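Local coordinates for methylmalonyl-CoA carboxyltransferase 5S subunit (Propionibacterium freudenreichii subsp. shermanii, PDB 1RQB), which transfers a carboxyl group from the biotin of the 1.3S subunit to pyruvate, forming oxaloacetate at a cobalt-containing active site, at residues Lys214-His226 and Ser237-Asp250. Numbering follows the deposited sequence.
With CO (cobalt (II) ion), chain B.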
ATOM      1  N   LYS A 214      22.467   7.620  16.020  1.00 12.17           N
ATOM      2  CA  LYS A 214      22.086   8.114  17.352  1.00 17.14           C
ATOM      3  C   LYS A 214      23.141   7.727  18.391  1.00 19.19           C
ATOM      4  O   LYS A 214      23.492   8.537  19.247  1.00 16.54           O
ATOM      5  CB  LYS A 214      20.733   7.527  17.784  1.00 17.02           C
ATOM      6  CG  LYS A 214      19.480   8.057  17.038  1.00 15.97           C
ATOM      7  CD  LYS A 214      19.142   9.459  17.479  1.00 19.98           C
ATOM      8  CE  LYS A 214      17.888   9.976  16.790  1.00 20.59           C
ATOM      9  NZ  LYS A 214      17.324  11.158  17.493  1.00 21.66           N
ATOM     10  N   ASP A 215      23.628   6.484  18.333  1.00 19.16           N
ATOM     11  CA  ASP A 215      24.623   6.001  19.304  1.00 19.07           C
ATOM     12  C   ASP A 215      25.956   6.732  19.126  1.00 21.23           C
ATOM     13  O   ASP A 215      26.667   6.985  20.097  1.00 22.76           O
ATOM     14  CB  ASP A 215      24.905   4.501  19.141  1.00 23.00           C
ATOM     15  CG  ASP A 215      23.779   3.610  19.662  1.00 26.93           C
ATOM     16  OD1 ASP A 215      23.023   4.045  20.557  1.00 29.54           O
ATOM     17  OD2 ASP A 215      23.668   2.455  19.188  1.00 30.06           O
ATOM     18  N   THR A 216      26.291   7.067  17.886  1.00 18.47           N
ATOM     19  CA  THR A 216      27.577   7.710  17.583  1.00 19.41           C
ATOM     20  C   THR A 216      27.555   9.219  17.831  1.00 21.83           C
ATOM     21  O   THR A 216      28.516   9.772  18.362  1.00 17.98           O
ATOM     22  CB  THR A 216      27.979   7.471  16.119  1.00 17.28           C
ATOM     23  OG1 THR A 216      28.098   6.066  15.890  1.00 18.85           O
ATOM     24  CG2 THR A 216      29.305   8.145  15.805  1.00 20.24           C
ATOM     25  N   TYR A 217      26.468   9.896  17.478  1.00 17.62           N
ATOM     26  CA  TYR A 217      26.469  11.359  17.620  1.00 16.22           C
ATOM     27  C   TYR A 217      25.552  11.854  18.740  1.00 18.51           C
ATOM     28  O   TYR A 217      25.533  13.050  19.028  1.00 18.69           O
ATOM     29  CB  TYR A 217      26.105  11.988  16.279  1.00 15.54           C
ATOM     30  CG  TYR A 217      27.102  11.608  15.221  1.00 13.79           C
ATOM     31  CD1 TYR A 217      26.785  10.683  14.231  1.00 18.89           C
ATOM     32  CD2 TYR A 217      28.403  12.140  15.240  1.00 18.09           C
ATOM     33  CE1 TYR A 217      27.733  10.294  13.286  1.00 17.55           C
ATOM     34  CE2 TYR A 217      29.360  11.753  14.297  1.00 18.41           C
ATOM     35  CZ  TYR A 217      29.016  10.833  13.329  1.00 17.15           C
ATOM     36  OH  TYR A 217      29.952  10.428  12.411  1.00 18.38           O
ATOM     37  N   GLY A 218      24.809  10.956  19.378  1.00 17.73           N
ATOM     38  CA  GLY A 218      23.944  11.379  20.472  1.00 18.70           C
ATOM     39  C   GLY A 218      22.455  11.424  20.171  1.00 21.39           C
ATOM     40  O   GLY A 218      22.040  11.678  19.042  1.00 17.65           O
ATOM     41  N   GLN A 219      21.646  11.205  21.200  1.00 19.36           N
ATOM     42  CA  GLN A 219      20.184  11.197  21.040  1.00 25.46           C
ATOM     43  C   GLN A 219      19.681  12.570  20.588  1.00 24.04           C
ATOM     44  O   GLN A 219      18.577  12.677  20.057  1.00 24.66           O
ATOM     45  CB  GLN A 219      19.509  10.798  22.358  1.00 24.69           C
ATOM     46  CG  GLN A 219      19.967   9.439  22.861  1.00 37.42           C
ATOM     47  CD  GLN A 219      19.748   8.333  21.837  1.00 42.25           C
ATOM     48  OE1 GLN A 219      20.614   7.485  21.625  1.00 42.85           O
ATOM     49  NE2 GLN A 219      18.574   8.336  21.205  1.00 46.30           N
ATOM     50  N   LYS A 220      20.486  13.615  20.772  1.00 23.06           N
ATOM     51  CA  LYS A 220      20.063  14.965  20.371  1.00 23.31           C
ATOM     52  C   LYS A 220      20.147  15.119  18.850  1.00 22.92           C
ATOM     53  O   LYS A 220      19.653  16.100  18.296  1.00 21.95           O
ATOM     54  CB  LYS A 220      20.957  16.032  21.015  1.00 28.16           C
ATOM     55  CG  LYS A 220      22.401  16.033  20.486  1.00 33.39           C
ATOM     56  CD  LYS A 220      23.229  17.157  21.092  1.00 39.19           C
ATOM     57  CE  LYS A 220      24.627  17.215  20.483  1.00 39.14           C
ATOM     58  NZ  LYS A 220      25.381  15.946  20.675  1.00 41.86           N
ATOM     59  N   THR A 221      20.789  14.174  18.167  1.00 15.23           N
ATOM     60  CA  THR A 221      20.919  14.260  16.705  1.00 16.15           C
ATOM     61  C   THR A 221      19.544  14.060  16.064  1.00 15.94           C
ATOM     62  O   THR A 221      18.957  12.985  16.177  1.00 16.67           O
ATOM     63  CB  THR A 221      21.880  13.175  16.161  1.00 17.24           C
ATOM     64  OG1 THR A 221      23.137  13.256  16.849  1.00 22.06           O
ATOM     65  CG2 THR A 221      22.127  13.377  14.679  1.00 14.73           C
ATOM     66  N   GLN A 222      19.026  15.094  15.402  1.00 11.39           N
ATOM     67  CA  GLN A 222      17.701  14.996  14.772  1.00 16.64           C
ATOM     68  C   GLN A 222      17.803  14.295  13.415  1.00 11.74           C
ATOM     69  O   GLN A 222      18.565  14.703  12.540  1.00 12.56           O
ATOM     70  CB  GLN A 222      17.054  16.375  14.561  1.00 17.64           C
ATOM     71  CG  GLN A 222      15.744  16.253  13.764  1.00 22.18           C
ATOM     72  CD  GLN A 222      14.981  17.555  13.574  1.00 27.96           C
ATOM     73  OE1 GLN A 222      14.138  17.658  12.684  1.00 26.58           O
ATOM     74  NE2 GLN A 222      15.258  18.545  14.420  1.00 22.13           N
ATOM     75  N   ILE A 223      17.022  13.236  13.258  1.00 12.67           N
ATOM     76  CA  ILE A 223      17.005  12.484  11.995  1.00 12.54           C
ATOM     77  C   ILE A 223      15.571  12.424  11.467  1.00 11.95           C
ATOM     78  O   ILE A 223      14.640  12.110  12.207  1.00 10.78           O
ATOM     79  CB  ILE A 223      17.518  11.047  12.185  1.00 14.51           C
ATOM     80  CG1 ILE A 223      18.947  11.067  12.742  1.00 15.20           C
ATOM     81  CG2 ILE A 223      17.509  10.330  10.856  1.00 14.66           C
ATOM     82  CD1 ILE A 223      19.428   9.719  13.255  1.00 15.22           C
ATOM     83  N   ASN A 224      15.415  12.765  10.191  1.00  7.30           N
ATOM     84  CA  ASN A 224      14.122  12.734   9.491  1.00  8.87           C
ATOM     85  C   ASN A 224      14.204  11.629   8.434  1.00  9.84           C
ATOM     86  O   ASN A 224      15.156  11.585   7.657  1.00 11.05           O
ATOM     87  CB  ASN A 224      13.856  14.067   8.780  1.00 14.03           C
ATOM     88  CG  ASN A 224      13.529  15.216   9.736  1.00 18.73           C
ATOM     89  OD1 ASN A 224      12.753  16.109   9.399  1.00 20.51           O
ATOM     90  ND2 ASN A 224      14.134  15.209  10.909  1.00 10.26           N
ATOM     91  N   LEU A 225      13.230  10.724   8.399  1.00  8.12           N
ATOM     92  CA  LEU A 225      13.292   9.639   7.408  1.00  8.79           C
ATOM     93  C   LEU A 225      12.283   9.894   6.287  1.00  8.59           C
ATOM     94  O   LEU A 225      11.107  10.159   6.537  1.00 10.38           O
ATOM     95  CB  LEU A 225      13.010   8.291   8.088  1.00  8.47           C
ATOM     96  CG  LEU A 225      12.949   7.055   7.193  1.00  9.83           C
ATOM     97  CD1 LEU A 225      14.304   6.833   6.521  1.00  9.09           C
ATOM     98  CD2 LEU A 225      12.557   5.842   8.036  1.00 13.17           C
ATOM     99  N   HIS A 226      12.776   9.821   5.049  1.00  9.31           N
ATOM    100  CA  HIS A 226      11.967  10.034   3.839  1.00  9.37           C
ATOM    101  C   HIS A 226      11.997   8.751   3.007  1.00  9.85           C
ATOM    102  O   HIS A 226      12.990   8.455   2.343  1.00 10.86           O
ATOM    103  CB  HIS A 226      12.553  11.191   3.010  1.00  8.84           C
ATOM    104  CG  HIS A 226      11.792  11.490   1.752  1.00 11.31           C
ATOM    105  ND1 HIS A 226      10.665  12.283   1.727  1.00  8.98           N
ATOM    106  CD2 HIS A 226      11.991  11.082   0.474  1.00  7.69           C
ATOM    107  CE1 HIS A 226      10.200  12.349   0.490  1.00  9.30           C
ATOM    108  NE2 HIS A 226      10.989  11.630  -0.291  1.00  8.90           N
ATOM    109  N   SER A 237       9.504  -0.310   7.707  1.00  8.35           N
ATOM    110  CA  SER A 237      10.797   0.345   7.956  1.00  9.96           C
ATOM    111  C   SER A 237      10.574   1.587   8.820  1.00  7.23           C
ATOM    112  O   SER A 237      11.373   1.881   9.707  1.00 10.01           O
ATOM    113  CB  SER A 237      11.479   0.726   6.632  1.00  9.59           C
ATOM    114  OG  SER A 237      11.730  -0.446   5.858  1.00  9.52           O
ATOM    115  N   LEU A 238       9.500   2.333   8.559  1.00  9.17           N
ATOM    116  CA  LEU A 238       9.188   3.515   9.378  1.00  9.54           C
ATOM    117  C   LEU A 238       8.978   3.087  10.833  1.00  9.76           C
ATOM    118  O   LEU A 238       9.457   3.742  11.758  1.00 11.56           O
ATOM    119  CB  LEU A 238       7.918   4.206   8.879  1.00  9.06           C
ATOM    120  CG  LEU A 238       8.087   5.396   7.934  1.00 15.09           C
ATOM    121  CD1 LEU A 238       8.905   5.011   6.744  1.00 18.52           C
ATOM    122  CD2 LEU A 238       6.718   5.912   7.511  1.00 12.62           C
HETATM  123  N   MSE A 239       8.254   1.993  11.044  1.00  8.37           N
HETATM  124  CA  MSE A 239       8.007   1.517  12.415  1.00  8.89           C
HETATM  125  C   MSE A 239       9.341   1.162  13.077  1.00  9.72           C
HETATM  126  O   MSE A 239       9.579   1.516  14.230  1.00 10.33           O
HETATM  127  CB  MSE A 239       7.097   0.283  12.415  1.00  9.62           C
HETATM  128  CG  MSE A 239       6.812  -0.277  13.814  1.00 15.19           C
HETATM  129 SE   MSE A 239       5.671   0.912  14.906  1.00 34.21          SE
HETATM  130  CE  MSE A 239       6.998   1.654  16.055  1.00 23.54           C
ATOM    131  N   LYS A 240      10.212   0.451  12.360  1.00  6.60           N
ATOM    132  CA  LYS A 240      11.530   0.088  12.903  1.00 10.44           C
ATOM    133  C   LYS A 240      12.385   1.336  13.132  1.00 11.80           C
ATOM    134  O   LYS A 240      13.172   1.390  14.077  1.00 10.65           O
ATOM    135  CB  LYS A 240      12.263  -0.886  11.956  1.00 11.73           C
ATOM    136  CG  LYS A 240      11.687  -2.287  12.016  1.00 18.58           C
ATOM    137  CD  LYS A 240      11.859  -2.809  13.423  1.00 28.37           C
ATOM    138  CE  LYS A 240      11.239  -4.171  13.623  1.00 31.15           C
ATOM    139  NZ  LYS A 240      11.264  -4.514  15.073  1.00 34.28           N
ATOM    140  N   ALA A 241      12.236   2.339  12.270  1.00  7.53           N
ATOM    141  CA  ALA A 241      13.017   3.573  12.435  1.00 12.05           C
ATOM    142  C   ALA A 241      12.551   4.290  13.704  1.00  7.97           C
ATOM    143  O   ALA A 241      13.350   4.878  14.430  1.00 10.06           O
ATOM    144  CB  ALA A 241      12.849   4.487  11.210  1.00  9.00           C
ATOM    145  N   ILE A 242      11.256   4.229  13.976  1.00  7.22           N
ATOM    146  CA  ILE A 242      10.707   4.859  15.185  1.00  9.05           C
ATOM    147  C   ILE A 242      11.226   4.103  16.411  1.00  8.96           C
ATOM    148  O   ILE A 242      11.582   4.707  17.421  1.00 11.33           O
ATOM    149  CB  ILE A 242       9.159   4.868  15.134  1.00  7.71           C
ATOM    150  CG1 ILE A 242       8.706   5.893  14.083  1.00  8.44           C
ATOM    151  CG2 ILE A 242       8.568   5.191  16.530  1.00  8.18           C
ATOM    152  CD1 ILE A 242       7.233   5.799  13.714  1.00 11.69           C
ATOM    153  N   GLU A 243      11.300   2.781  16.329  1.00 12.15           N
ATOM    154  CA  GLU A 243      11.839   2.018  17.464  1.00 11.06           C
ATOM    155  C   GLU A 243      13.312   2.377  17.676  1.00 10.90           C
ATOM    156  O   GLU A 243      13.804   2.359  18.803  1.00 14.83           O
ATOM    157  CB  GLU A 243      11.676   0.501  17.236  1.00 11.99           C
ATOM    158  CG  GLU A 243      10.200   0.057  17.196  1.00 11.85           C
ATOM    159  CD  GLU A 243      10.000  -1.434  16.884  1.00 24.83           C
ATOM    160  OE1 GLU A 243      10.856  -2.032  16.192  1.00 24.57           O
ATOM    161  OE2 GLU A 243       8.965  -2.002  17.322  1.00 25.10           O
ATOM    162  N   ALA A 244      14.015   2.731  16.602  1.00 10.45           N
ATOM    163  CA  ALA A 244      15.441   3.069  16.715  1.00 12.17           C
ATOM    164  C   ALA A 244      15.633   4.516  17.174  1.00 14.41           C
ATOM    165  O   ALA A 244      16.757   4.934  17.449  1.00 15.25           O
ATOM    166  CB  ALA A 244      16.151   2.836  15.390  1.00 10.88           C
ATOM    167  N   GLY A 245      14.552   5.288  17.237  1.00 12.46           N
ATOM    168  CA  GLY A 245      14.662   6.667  17.699  1.00 13.51           C
ATOM    169  C   GLY A 245      14.541   7.805  16.692  1.00 10.89           C
ATOM    170  O   GLY A 245      14.888   8.943  17.008  1.00 12.36           O
ATOM    171  N   VAL A 246      14.046   7.526  15.490  1.00  9.15           N
ATOM    172  CA  VAL A 246      13.921   8.592  14.484  1.00  9.30           C
ATOM    173  C   VAL A 246      12.991   9.688  15.009  1.00  9.86           C
ATOM    174  O   VAL A 246      11.978   9.420  15.655  1.00 12.09           O
ATOM    175  CB  VAL A 246      13.437   8.029  13.122  1.00  9.25           C
ATOM    176  CG1 VAL A 246      11.911   7.795  13.123  1.00  7.00           C
ATOM    177  CG2 VAL A 246      13.852   8.988  12.009  1.00 14.75           C
ATOM    178  N   ASP A 247      13.333  10.933  14.696  1.00 10.23           N
ATOM    179  CA  ASP A 247      12.591  12.095  15.209  1.00 10.77           C
ATOM    180  C   ASP A 247      11.366  12.451  14.366  1.00 13.60           C
ATOM    181  O   ASP A 247      10.333  12.820  14.922  1.00 10.09           O
ATOM    182  CB  ASP A 247      13.533  13.297  15.271  1.00 15.79           C
ATOM    183  CG  ASP A 247      14.742  13.024  16.147  1.00 23.01           C
ATOM    184  OD1 ASP A 247      14.653  13.287  17.361  1.00 26.99           O
ATOM    185  OD2 ASP A 247      15.763  12.512  15.632  1.00 22.88           O
ATOM    186  N   VAL A 248      11.483  12.355  13.043  1.00 10.78           N
ATOM    187  CA  VAL A 248      10.391  12.750  12.140  1.00 10.49           C
ATOM    188  C   VAL A 248      10.328  11.793  10.947  1.00 10.39           C
ATOM    189  O   VAL A 248      11.365  11.359  10.450  1.00  9.26           O
ATOM    190  CB  VAL A 248      10.653  14.177  11.532  1.00 10.23           C
ATOM    191  CG1 VAL A 248       9.523  14.562  10.533  1.00 11.63           C
ATOM    192  CG2 VAL A 248      10.804  15.224  12.646  1.00  9.76           C
ATOM    193  N   VAL A 249       9.122  11.459  10.477  1.00  7.97           N
ATOM    194  CA  VAL A 249       9.008  10.620   9.275  1.00  7.43           C
ATOM    195  C   VAL A 249       8.124  11.348   8.259  1.00  9.86           C
ATOM    196  O   VAL A 249       7.216  12.081   8.649  1.00  9.23           O
ATOM    197  CB  VAL A 249       8.437   9.197   9.598  1.00 13.16           C
ATOM    198  CG1 VAL A 249       9.433   8.430  10.512  1.00 12.16           C
ATOM    199  CG2 VAL A 249       7.084   9.302  10.269  1.00 14.04           C
ATOM    200  N   ASP A 250       8.427  11.203   6.961  1.00  9.08           N
ATOM    201  CA  ASP A 250       7.663  11.866   5.893  1.00  9.40           C
ATOM    202  C   ASP A 250       6.559  10.940   5.380  1.00  9.53           C
ATOM    203  O   ASP A 250       6.791   9.755   5.141  1.00 10.28           O
ATOM    204  CB  ASP A 250       8.555  12.225   4.696  1.00 10.95           C
ATOM    205  CG  ASP A 250       9.673  13.184   5.044  1.00 15.14           C
ATOM    206  OD1 ASP A 250       9.812  13.553   6.229  1.00 18.27           O
ATOM    207  OD2 ASP A 250      10.418  13.563   4.112  1.00 13.74           O
TER
HETATM  208 CO    CO B 529      10.989  11.691  -2.469  1.00 12.04          CO
HETATM  209  O   HOH W   1      16.175  10.014  19.705  1.00 40.85           O
HETATM  210  O   HOH W   2      18.256   5.600  19.620  1.00 21.13           O
HETATM  211  O   HOH W   3      16.543  14.178  18.728  1.00 35.18           O
HETATM  212  O   HOH W   4      11.017  16.154   7.184  1.00 15.20           O
HETATM  213  O   HOH W   5       9.249   8.431   5.269  1.00 11.09           O
HETATM  214  O   HOH W   6      10.997  12.078  -4.700  1.00 11.42           O
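Lys214 reaches across to Asp247 from the last turn of its helix. From CB, which points at the facing segment, CG comes 4.2 Å from Ala244 O; the bend at chi2 (-74°) then turns the chain so that CE lies 3.2 Å from the carbonyl O of Gly245, the glycine of a Schellman motif. NZ makes a salt bridge with Asp247 OD2 at 2.8 Å. It also donates to Thr221 O and to a water, with Gln219 O a longer partner met from above its carbonyl plane. Asp247 OD2 takes Lys214 NZ on its syn side and Ile223 N (2.8 Å) on its anti side, from opposite faces of the carboxylate. With an alanine here, the Asp247 carboxylate is likely to lose this countercharge, and the carbonyls of Gln219 and Thr221 a shared donor.

Beyond this polar end the strands pair in parallel, Leu225 N donating to Val248 O and Asp250 N to Leu225 O. Leu225 CD2 presses on Ala241 CB at a tight 3.5 Å, while the Asn224 amide lies alongside Val248. At the far end His226 ND1 donates to Asp250 OD2 (2.7 Å), which lies close to the imidazole plane and also engages Arg135; this second-shell bond probably fixes the ring's rotation, while NE2 binds cobalt at 2.2 Å.

The contact closes a beta-alpha-beta unit of the TIM barrel: helix 234-243 covers strands 223-225 and 248-251, which are flanked by strands 191-193 and 23-29.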